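Local structure of carbohydrate kinase (Agrobacterium tumefaciens, 2NWH) at residues 115-119 and 120-124; 23-27 and 28-32; 42-45 and 46-49. The protein probably phosphorylates a carbohydrate at the expense of ATP, as a member of the pfkB (ribokinase-like) family. All blocks are in the same frame, centred on the assembly; numbering follows the deposited sequence.

Contact 1: residues 115-119 and 120-124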
# COMPACT_ATOMS: atom_id res chain seq x y z
N TYR A 115 -3.86 9.37 13.03
CA TYR A 115 -2.56 8.65 12.90
C TYR A 115 -1.45 9.24 13.78
O TYR A 115 -0.51 8.54 14.16
CB TYR A 115 -2.08 8.58 11.43
CG TYR A 115 -3.08 7.87 10.52
CD1 TYR A 115 -3.76 6.75 10.97
CD2 TYR A 115 -3.31 8.30 9.22
CE1 TYR A 115 -4.68 6.06 10.17
CE2 TYR A 115 -4.25 7.62 8.39
CZ TYR A 115 -4.92 6.50 8.91
OH TYR A 115 -5.81 5.77 8.16
N LYS A 116 -1.56 10.53 14.09
CA LYS A 116 -0.58 11.20 14.97
C LYS A 116 -0.56 10.61 16.37
O LYS A 116 0.42 10.80 17.08
CB LYS A 116 -0.87 12.71 15.09
CG LYS A 116 -0.97 13.39 13.72
CD LYS A 116 -1.10 14.88 13.84
CE LYS A 116 -0.78 15.51 12.52
NZ LYS A 116 -1.99 15.49 11.68
N LEU A 117 -1.62 9.88 16.75
CA LEU A 117 -1.67 9.22 18.07
C LEU A 117 -0.84 7.95 18.12
O LEU A 117 -0.55 7.44 19.21
CB LEU A 117 -3.10 8.89 18.48
CG LEU A 117 -4.04 10.09 18.70
CD1 LEU A 117 -5.39 9.59 19.25
CD2 LEU A 117 -3.48 11.18 19.57
N PHE A 118 -0.44 7.44 16.96
CA PHE A 118 0.37 6.24 16.94
C PHE A 118 1.84 6.65 17.12
O PHE A 118 2.61 6.73 16.17
CB PHE A 118 0.13 5.43 15.64
CG PHE A 118 0.44 3.95 15.78
CD1 PHE A 118 -0.07 3.03 14.84
CD2 PHE A 118 1.16 3.46 16.89
CE1 PHE A 118 0.22 1.66 14.95
CE2 PHE A 118 1.45 2.10 17.02
CZ PHE A 118 0.98 1.20 16.05
N THR A 119 2.20 6.93 18.36
CA THR A 119 3.51 7.51 18.68
C THR A 119 4.52 6.39 18.97
O THR A 119 4.14 5.21 19.10
CB THR A 119 3.42 8.34 19.94
OG1 THR A 119 2.97 7.47 20.97
CG2 THR A 119 2.42 9.54 19.73
N PRO A 120 5.84 6.72 19.00
CA PRO A 120 6.80 5.65 19.35
C PRO A 120 6.51 4.99 20.69
O PRO A 120 6.64 3.78 20.82
CB PRO A 120 8.14 6.37 19.37
CG PRO A 120 7.96 7.46 18.36
CD PRO A 120 6.54 7.98 18.68
N ARG A 121 6.08 5.79 21.66
CA ARG A 121 5.71 5.28 22.97
C ARG A 121 4.65 4.20 22.86
O ARG A 121 4.76 3.14 23.46
CB ARG A 121 5.21 6.46 23.80
CG ARG A 121 4.66 6.15 25.14
CD ARG A 121 4.68 7.44 25.96
NE ARG A 121 4.58 7.10 27.36
CZ ARG A 121 4.85 7.90 28.38
NH1 ARG A 121 4.73 7.45 29.61
NH2 ARG A 121 5.25 9.15 28.16
N ARG A 122 3.62 4.45 22.05
CA ARG A 122 2.56 3.48 21.87
C ARG A 122 3.01 2.26 21.07
O ARG A 122 2.54 1.16 21.33
CB ARG A 122 1.32 4.14 21.26
CG ARG A 122 0.60 5.12 22.24
CD ARG A 122 -0.76 5.55 21.78
NE ARG A 122 -1.37 6.38 22.82
CZ ARG A 122 -1.60 7.70 22.77
NH1 ARG A 122 -1.32 8.45 21.70
NH2 ARG A 122 -2.14 8.28 23.83
N LEU A 123 3.90 2.46 20.10
CA LEU A 123 4.38 1.36 19.28
C LEU A 123 5.16 0.38 20.19
O LEU A 123 5.17 -0.83 19.94
CB LEU A 123 5.34 1.86 18.20
CG LEU A 123 5.83 0.77 17.21
CD1 LEU A 123 4.75 0.36 16.14
CD2 LEU A 123 7.07 1.28 16.51
N LYS A 124 5.78 0.93 21.22
CA LYS A 124 6.73 0.16 22.07
C LYS A 124 6.04 -0.66 23.15
O LYS A 124 6.71 -1.29 23.97
CB LYS A 124 7.78 1.11 22.66
CG LYS A 124 8.82 1.59 21.63
CD LYS A 124 9.74 2.71 22.17
CE LYS A 124 10.42 3.45 21.00
NZ LYS A 124 11.30 4.63 21.37

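Contact 2: residues 23-27 and 28-32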
# COMPACT_ATOMS: atom_id res chain seq x y z
N GLU A 23 -26.96 18.49 -13.09
CA GLU A 23 -25.94 19.46 -13.46
C GLU A 23 -25.41 20.14 -12.19
O GLU A 23 -26.16 20.43 -11.26
CB GLU A 23 -26.53 20.52 -14.43
CG GLU A 23 -27.84 21.16 -13.92
CD GLU A 23 -28.40 22.24 -14.84
OE1 GLU A 23 -27.71 23.26 -15.09
OE2 GLU A 23 -29.57 22.08 -15.29
N THR A 24 -24.11 20.42 -12.17
CA THR A 24 -23.48 21.06 -11.02
C THR A 24 -23.87 22.53 -10.88
O THR A 24 -23.80 23.30 -11.85
CB THR A 24 -21.98 21.01 -11.19
OG1 THR A 24 -21.62 19.67 -11.58
CG2 THR A 24 -21.23 21.45 -9.87
N ALA A 25 -24.27 22.91 -9.66
CA ALA A 25 -24.33 24.31 -9.23
C ALA A 25 -23.12 24.61 -8.37
O ALA A 25 -23.09 24.26 -7.16
CB ALA A 25 -25.65 24.60 -8.46
N PRO A 26 -22.07 25.23 -8.96
CA PRO A 26 -20.85 25.49 -8.20
C PRO A 26 -21.08 26.43 -7.02
O PRO A 26 -21.96 27.30 -7.07
CB PRO A 26 -19.92 26.15 -9.23
CG PRO A 26 -20.82 26.67 -10.27
CD PRO A 26 -21.95 25.71 -10.36
N GLY A 27 -20.32 26.22 -5.95
CA GLY A 27 -20.39 27.02 -4.75
C GLY A 27 -21.75 27.01 -4.12
O GLY A 27 -22.14 27.98 -3.47
N ALA A 28 -22.50 25.92 -4.33
CA ALA A 28 -23.89 25.85 -3.86
C ALA A 28 -24.31 24.41 -3.49
O ALA A 28 -23.53 23.46 -3.67
CB ALA A 28 -24.87 26.49 -4.92
N SER A 29 -25.54 24.24 -3.00
CA SER A 29 -26.07 22.88 -2.71
C SER A 29 -26.45 22.15 -3.97
O SER A 29 -26.97 22.76 -4.91
CB SER A 29 -27.32 22.97 -1.83
OG SER A 29 -27.71 21.70 -1.36
N ASN A 30 -26.22 20.84 -3.96
CA ASN A 30 -26.55 19.98 -5.08
C ASN A 30 -27.13 18.70 -4.52
O ASN A 30 -26.67 18.22 -3.49
CB ASN A 30 -25.26 19.65 -5.85
CG ASN A 30 -24.68 20.86 -6.55
OD1 ASN A 30 -24.84 21.02 -7.74
ND2 ASN A 30 -23.95 21.70 -5.81
N PRO A 31 -28.15 18.14 -5.19
CA PRO A 31 -28.62 16.83 -4.73
C PRO A 31 -27.61 15.74 -5.05
O PRO A 31 -27.05 15.68 -6.17
CB PRO A 31 -29.92 16.62 -5.51
CG PRO A 31 -29.81 17.44 -6.68
CD PRO A 31 -28.98 18.65 -6.30
N GLY A 32 -27.40 14.88 -4.08
CA GLY A 32 -26.41 13.83 -4.24
C GLY A 32 -26.65 12.64 -3.34
O GLY A 32 -27.58 12.63 -2.54
O HOH W 1 -27.43 20.97 -8.64

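Contact 3: residues 42-45 and 46-49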
# COMPACT_ATOMS: atom_id res chain seq x y z
N GLY A 42 -1.94 0.96 3.60
CA GLY A 42 -1.68 -0.27 4.36
C GLY A 42 -2.87 -1.20 4.39
O GLY A 42 -2.72 -2.42 4.19
N PHE A 43 -4.07 -0.67 4.64
CA PHE A 43 -5.25 -1.51 4.67
C PHE A 43 -5.52 -2.21 3.33
O PHE A 43 -5.85 -3.43 3.29
CB PHE A 43 -6.48 -0.64 4.99
CG PHE A 43 -7.74 -1.42 5.19
CD1 PHE A 43 -7.98 -2.07 6.40
CD2 PHE A 43 -8.73 -1.44 4.21
CE1 PHE A 43 -9.17 -2.78 6.59
CE2 PHE A 43 -9.92 -2.15 4.42
CZ PHE A 43 -10.13 -2.79 5.61
N ASN A 44 -5.37 -1.47 2.25
CA ASN A 44 -5.63 -2.03 0.90
C ASN A 44 -4.59 -3.13 0.61
O ASN A 44 -4.93 -4.23 0.09
CB ASN A 44 -5.60 -0.91 -0.14
CG ASN A 44 -6.85 -0.03 -0.10
OD1 ASN A 44 -7.84 -0.39 0.50
ND2 ASN A 44 -6.78 1.15 -0.69
N ALA A 45 -3.33 -2.88 0.98
CA ALA A 45 -2.30 -3.92 0.77
C ALA A 45 -2.61 -5.15 1.64
O ALA A 45 -2.40 -6.29 1.22
CB ALA A 45 -0.90 -3.34 1.05
N ALA A 46 -3.12 -4.93 2.87
CA ALA A 46 -3.43 -6.05 3.78
C ALA A 46 -4.49 -6.92 3.15
O ALA A 46 -4.33 -8.14 3.15
CB ALA A 46 -3.96 -5.54 5.14
N ARG A 47 -5.57 -6.31 2.67
CA ARG A 47 -6.62 -7.06 1.98
C ARG A 47 -6.02 -7.81 0.82
O ARG A 47 -6.36 -8.98 0.61
CB ARG A 47 -7.72 -6.11 1.49
CG ARG A 47 -8.57 -5.58 2.68
CD ARG A 47 -9.86 -4.98 2.16
NE ARG A 47 -9.67 -3.78 1.33
CZ ARG A 47 -10.65 -2.97 0.93
NH1 ARG A 47 -11.91 -3.31 1.20
NH2 ARG A 47 -10.38 -1.89 0.19
N ASN A 48 -5.16 -7.15 0.05
CA ASN A 48 -4.60 -7.81 -1.14
C ASN A 48 -3.78 -9.03 -0.77
O ASN A 48 -3.90 -10.07 -1.43
CB ASN A 48 -3.75 -6.86 -1.99
CG ASN A 48 -4.58 -5.74 -2.62
OD1 ASN A 48 -5.80 -5.82 -2.65
ND2 ASN A 48 -3.91 -4.70 -3.12
N LEU A 49 -2.93 -8.89 0.25
CA LEU A 49 -2.12 -10.01 0.70
C LEU A 49 -2.96 -11.16 1.18
O LEU A 49 -2.64 -12.33 0.92
CB LEU A 49 -1.13 -9.55 1.80
CG LEU A 49 -0.03 -8.67 1.19
CD1 LEU A 49 0.61 -7.74 2.28
CD2 LEU A 49 1.00 -9.52 0.41
O HOH W 2 -7.67 -3.81 -1.08

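Contact 1: residues 115-119 and 120-124
Thr119 and Arg122 make the polar part of this N-terminal helix cap, Thr119 through its hydroxyl, Arg122 through its backbone N and its guanidinium. Thr119 is the N-cap of helix 120-123. With OG1 set between its backbone N and carbonyl carbon (chi1 59°), the hydroxyl oxygen faces the first turn and accepts from Arg122 N at 3.3 Å. Thr119 O then takes Leu123 N at 2.9 Å, the first regular helical bond. The side chain of Arg122 runs back, extended from CG to NE, beside Leu117. Its NH1 donates to Leu117 O at 2.8 Å, nearly straight at 166°, arriving on a carbonyl lone pair with the oxygen close to the guanidinium plane.

The apolar part lies at Phe118, where Leu123 CD1 is 3.8 Å from CE2 while Leu123 CA sits at the ring edge. Phe118 also meets Phe85 edge-to-face, and Leu123 rests on helix 146-158, so large hydrophobic residues suit both buried places. Pro120, lacking an N-H, fits the first turn, where an amide would have no helical acceptor.

Hydroxyl and guanidinium thus serve different atoms: one caps an amide, the other gives a second, stronger donor to Leu117 O, acceptor of the inverse gamma turn centred on Phe118.

Contact 2: residues 23-27 and 28-32
With CG anti to its carbonyl carbon and beside its own N (chi1 -67°), Asn30 turns its amide back to Ala25, the first residue of a type II beta turn (Ala25 to Ala28), and meets both its backbone polar atoms. Pro26 suits the second position because its ring fixes phi near the value needed. Gly27 takes the third, where a positive phi of 59° is easiest for a residue without a side chain. The turn's own bond, from Ala28 N to Ala25 O, is weak at 3.3 Å.

The amide of Asn30 makes the firmer closure. Its OD1 accepts from Ala25 N at 2.8 Å, almost straight (173°) and on a lone pair in the carbonyl plane. Its ND2 donates to Ala25 O at 3.0 Å, so that oxygen receives two donors. Asparagine fits because its carboxamide has acceptor and donor on neighbouring branches, matching N and O of one residue, and the paired bonds fix its rotation.

The turn sits at the surface between strands 13-20 and 32-39 of the small sheet, and Thr24 OG1 reaches Glu100. A water completes the closure, donating to Asn30 OD1 at 2.7 Å and to Glu23 O at 3.0 Å.

Contact 3: residues 42-45 and 46-49
Arg47 lies one turn on from both Phe43 and Asn44 in helix 41-51, and its guanidinium meets the two in different ways. Asn44 OD1 accepts from NH2 at 3.0 Å, but the bond is bent at the hydrogen, and NH2 stands above the amide carbonyl plane, not on a lone pair, although the two flat groups are only 17° apart. Phe43 instead approaches a guanidinium face, its CE2 about 3.5 Å from NE, with the planes inclined at 43° and Arg47 CG lying over one face of the ring near its rim. A bend at chi3 of Arg47 (-66°) folds the head back onto these neighbours. A water accepts weakly from NE and donates to Asn44 O at 3.0 Å, a second donor besides Asn48 N.

Beneath the side chains run the regular bonds, such as Leu49 N to Ala45 O at 2.8 Å. Small Ala45 and Ala46 let the helix pack closely, on Ser259 of helix 255-266 and Val56 of strand 55-63 respectively, while Leu49 reaches Leu262. Phe43 fills the side toward Val71, Ala74 and Ala75 of helix 66-77. Asn48 ND2 donates to Asp255 OD2, and at the helix start Gly42 N bonds Asp141 OD2.

The glycine-rich start followed by Asn44 and Ala45 resembles the N-terminal pfkB signature, which in relatives contributes to the sugar site. Hydrogen bond, ring and water together limit how the Arg47 head can swing. Arg47 thus serves both oxygens of Asn44, OD1 directly through NH2 and the main-chain O through the water at NE.

Overall arrangement
The three contacts are separate local motifs, and none touches another. Contact 3 is the most central, on a helix against the large sheet, with the Asn48 side chain about 14 Å from the sodium ion held at Asp249 and Thr251. Asn48 bonds Asp255, in the TGAGD stretch that in relatives supplies the catalytic base, so contact 3 probably borders the active site. The nearest atoms of contact 1 and contact 3 are about 7 Å apart. Contact 2 lies far out, in the loop joining two strands of the small sheet, which forms the lid in related kinases; the centres of contacts 2 and 3 are about 35 Å apart, and a calcium ion lies about 10 Å from the Asn30 side chain.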